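Local coordinates for putative 5-carboxymethyl-2-hydroxymuconate isomerase (Pseudomonas aeruginosa, PDB 3E6Q), which probably catalyses the isomerisation of 5-carboxymethyl-2-hydroxymuconate, shifting a double bond, as a 5-carboxymethyl-2-hydroxymuconate delta-isomerase, at residues L25-T30 / E41-A46. Numbering follows the deposited sequence. Where two conformers were deposited one is given.
Sequences LVIEAT and ELLEQA. With NA (sodium ion), chain R.
A helix lying on a β-sheet makes this contact: Leu-25 and Ile-27, on the helix-facing side of strand 24-30, pack against Leu-42, Leu-43 and Ala-46 of helix 39-52. The strand runs between 62-73 and 82-90; the axes of 25-30 and 41-46 run at 141°, nearer antiparallel than parallel, and come within 10.7 Å. Ile-27 does most of the work. Its CG1 is anti to its carbonyl carbon (chi1 -57°) and the chain runs on extended, which carries CD1 up to the helix. There CD1 sits 3.9 Å from CD2 of Leu-43, the two side chains passing in opposite directions, and 4.1 Å from CG of Leu-42. The methyl of Ala-46 borders the same group more distantly, but its closer partner is CD2 of Leu-25, at 3.6 Å, where the CA atoms of Leu-25 and Ala-46 are 8.7 Å apart. No hydrogen bond joins the segments; the contact is made of apolar groups, and all five touching residues are buried. Helix 95-112 closes in alongside, with Leu-105 against Leu-25, Leu-109 against Ile-27 and Ala-112 against Leu-42. On the strand's other face, beside Val-26, Glu-28 binds the sodium ion through OE2 at 2.7 Å, a water also ligates the ion, and OE1 forms a salt bridge with Arg-64 of the third subunit. On the helix, Glu-44 forms a salt bridge with Arg-72 of the second subunit. Two helices on one face of a four-stranded mixed sheet, with the opposite face turned toward the other subunits, as Glu-28 is here, are consistent with the trimeric tautomerase superfamily fold, to which CHMI belongs.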
ATOM      1  N   LEU A  25      -5.365  -6.140   6.564  1.00 15.31           N
ATOM      2  CA  LEU A  25      -5.160  -4.967   7.405  1.00 14.64           C
ATOM      3  C   LEU A  25      -3.668  -4.638   7.412  1.00 15.75           C
ATOM      4  O   LEU A  25      -2.833  -5.497   7.746  1.00 16.40           O
ATOM      5  CB  LEU A  25      -5.628  -5.236   8.808  1.00 14.82           C
ATOM      6  CG  LEU A  25      -5.313  -4.168   9.844  1.00 14.92           C
ATOM      7  CD1 LEU A  25      -6.073  -2.877   9.474  1.00 16.11           C
ATOM      8  CD2 LEU A  25      -5.611  -4.599  11.285  1.00 17.45           C
ATOM      9  N   VAL A  26      -3.342  -3.401   7.045  1.00 15.75           N
ATOM     10  CA  VAL A  26      -1.951  -2.925   7.072  1.00 14.54           C
ATOM     11  C   VAL A  26      -1.846  -1.759   8.058  1.00 15.98           C
ATOM     12  O   VAL A  26      -2.531  -0.736   7.881  1.00 16.54           O
ATOM     13  CB  VAL A  26      -1.433  -2.488   5.672  1.00 15.46           C
ATOM     14  CG1 VAL A  26       0.048  -1.985   5.781  1.00 17.83           C
ATOM     15  CG2 VAL A  26      -1.603  -3.625   4.615  1.00 16.40           C
ATOM     16  N   ILE A  27      -1.009  -1.923   9.081  1.00 14.85           N
ATOM     17  CA  ILE A  27      -0.714  -0.892  10.068  1.00 15.46           C
ATOM     18  C   ILE A  27       0.692  -0.358   9.794  1.00 16.76           C
ATOM     19  O   ILE A  27       1.634  -1.144   9.676  1.00 17.05           O
ATOM     20  CB  ILE A  27      -0.826  -1.432  11.520  1.00 15.60           C
ATOM     21  CG1 ILE A  27      -2.220  -2.017  11.818  1.00 15.61           C
ATOM     22  CG2 ILE A  27      -0.462  -0.337  12.567  1.00 16.88           C
ATOM     23  CD1 ILE A  27      -2.317  -2.665  13.166  1.00 18.18           C
ATOM     24  N   GLU A  28       0.802   0.963   9.714  1.00 15.57           N
ATOM     25  CA  GLU A  28       2.049   1.670   9.472  1.00 16.33           C
ATOM     26  C   GLU A  28       2.277   2.607  10.664  1.00 16.73           C
ATOM     27  O   GLU A  28       1.394   3.377  11.040  1.00 15.02           O
ATOM     28  CB  GLU A  28       1.964   2.534   8.217  1.00 17.53           C
ATOM     29  CG  GLU A  28       1.888   1.853   6.890  1.00 18.82           C
ATOM     30  CD  GLU A  28       1.540   2.885   5.832  1.00 20.51           C
ATOM     31  OE1 GLU A  28       2.466   3.465   5.165  1.00 21.59           O
ATOM     32  OE2 GLU A  28       0.304   3.139   5.635  1.00 22.02           O
ATOM     33  N   ALA A  29       3.471   2.548  11.236  1.00 15.10           N
ATOM     34  CA  ALA A  29       3.872   3.365  12.380  1.00 16.04           C
ATOM     35  C   ALA A  29       5.203   4.048  12.046  1.00 15.24           C
ATOM     36  O   ALA A  29       6.124   3.425  11.548  1.00 14.85           O
ATOM     37  CB  ALA A  29       4.036   2.497  13.580  1.00 16.40           C
ATOM     38  N   THR A  30       5.302   5.350  12.277  1.00 15.16           N
ATOM     39  CA  THR A  30       6.569   6.005  12.098  1.00 13.76           C
ATOM     40  C   THR A  30       7.600   5.375  13.105  1.00 13.73           C
ATOM     41  O   THR A  30       7.249   4.953  14.213  1.00 13.99           O
ATOM     42  CB  THR A  30       6.440   7.532  12.263  1.00 13.93           C
ATOM     43  OG1 THR A  30       5.869   7.867  13.555  1.00 14.81           O
ATOM     44  CG2 THR A  30       5.600   8.116  11.084  1.00 14.44           C
ATOM     45  N   GLU A  41       1.510  -8.008  19.363  1.00 21.76           N
ATOM     46  CA  GLU A  41       0.376  -7.825  20.273  0.60 21.19           C
ATOM     47  C   GLU A  41      -0.664  -6.859  19.731  1.00 20.36           C
ATOM     48  O   GLU A  41      -1.846  -7.070  19.886  1.00 19.56           O
ATOM     49  CB  GLU A  41       0.861  -7.288  21.615  0.60 21.64           C
ATOM     50  CG  GLU A  41      -0.223  -6.906  22.619  0.60 23.94           C
ATOM     51  CD  GLU A  41      -1.201  -8.019  22.960  0.60 29.51           C
ATOM     52  OE1 GLU A  41      -2.224  -7.696  23.587  0.60 28.76           O
ATOM     53  OE2 GLU A  41      -0.968  -9.201  22.614  0.60 34.28           O
ATOM     54  N   LEU A  42      -0.205  -5.770  19.112  1.00 18.57           N
ATOM     55  CA  LEU A  42      -1.116  -4.846  18.481  1.00 17.55           C
ATOM     56  C   LEU A  42      -1.915  -5.542  17.332  1.00 17.08           C
ATOM     57  O   LEU A  42      -3.146  -5.358  17.205  1.00 16.73           O
ATOM     58  CB  LEU A  42      -0.381  -3.591  17.976  1.00 19.88           C
ATOM     59  CG  LEU A  42      -1.224  -2.603  17.158  1.00 19.65           C
ATOM     60  CD1 LEU A  42      -2.437  -2.118  17.975  1.00 23.05           C
ATOM     61  CD2 LEU A  42      -0.299  -1.420  16.655  1.00 21.69           C
ATOM     62  N   LEU A  43      -1.226  -6.351  16.530  1.00 16.91           N
ATOM     63  CA  LEU A  43      -1.910  -7.152  15.476  1.00 16.58           C
ATOM     64  C   LEU A  43      -2.921  -8.101  16.089  1.00 17.49           C
ATOM     65  O   LEU A  43      -4.032  -8.231  15.562  1.00 17.23           O
ATOM     66  CB  LEU A  43      -0.907  -7.881  14.571  1.00 16.27           C
ATOM     67  CG  LEU A  43      -0.041  -6.977  13.700  1.00 16.32           C
ATOM     68  CD1 LEU A  43       1.124  -7.757  13.060  1.00 20.42           C
ATOM     69  CD2 LEU A  43      -0.874  -6.212  12.658  1.00 17.92           C
ATOM     70  N   GLU A  44      -2.558  -8.778  17.169  1.00 16.10           N
ATOM     71  CA  GLU A  44      -3.478  -9.683  17.853  0.70 17.01           C
ATOM     72  C   GLU A  44      -4.726  -8.933  18.338  1.00 17.08           C
ATOM     73  O   GLU A  44      -5.865  -9.426  18.198  1.00 16.90           O
ATOM     74  CB  GLU A  44      -2.757 -10.372  19.007  0.70 17.42           C
ATOM     75  CG  GLU A  44      -1.760 -11.415  18.556  0.70 19.46           C
ATOM     76  CD  GLU A  44      -0.851 -11.946  19.690  0.70 26.72           C
ATOM     77  OE1 GLU A  44      -1.107 -11.639  20.874  0.70 28.36           O
ATOM     78  OE2 GLU A  44       0.124 -12.688  19.386  0.70 29.13           O
ATOM     79  N   GLN A  45      -4.533  -7.749  18.915  1.00 16.42           N
ATOM     80  CA  GLN A  45      -5.682  -6.983  19.402  1.00 16.99           C
ATOM     81  C   GLN A  45      -6.573  -6.517  18.252  1.00 17.01           C
ATOM     82  O   GLN A  45      -7.812  -6.489  18.368  1.00 16.59           O
ATOM     83  CB  GLN A  45      -5.203  -5.753  20.187  1.00 18.44           C
ATOM     84  CG  GLN A  45      -4.577  -6.122  21.530  1.00 22.04           C
ATOM     85  CD  GLN A  45      -4.197  -4.870  22.290  1.00 28.33           C
ATOM     86  OE1 GLN A  45      -4.826  -3.846  22.117  1.00 33.30           O
ATOM     87  NE2 GLN A  45      -3.214  -4.961  23.143  1.00 32.00           N
ATOM     88  N   ALA A  46      -5.931  -6.113  17.148  1.00 16.09           N
ATOM     89  CA  ALA A  46      -6.668  -5.658  15.947  1.00 16.34           C
ATOM     90  C   ALA A  46      -7.494  -6.824  15.386  1.00 16.32           C
ATOM     91  O   ALA A  46      -8.673  -6.676  15.062  1.00 16.90           O
ATOM     92  CB  ALA A  46      -5.684  -5.105  14.867  1.00 16.46           C
TER
HETATM   93 NA    NA R 343      -1.694   1.339   5.843  1.00 27.86          NA
HETATM   94  O   HOH W   1      -1.534   0.468   3.307  1.00 31.51           O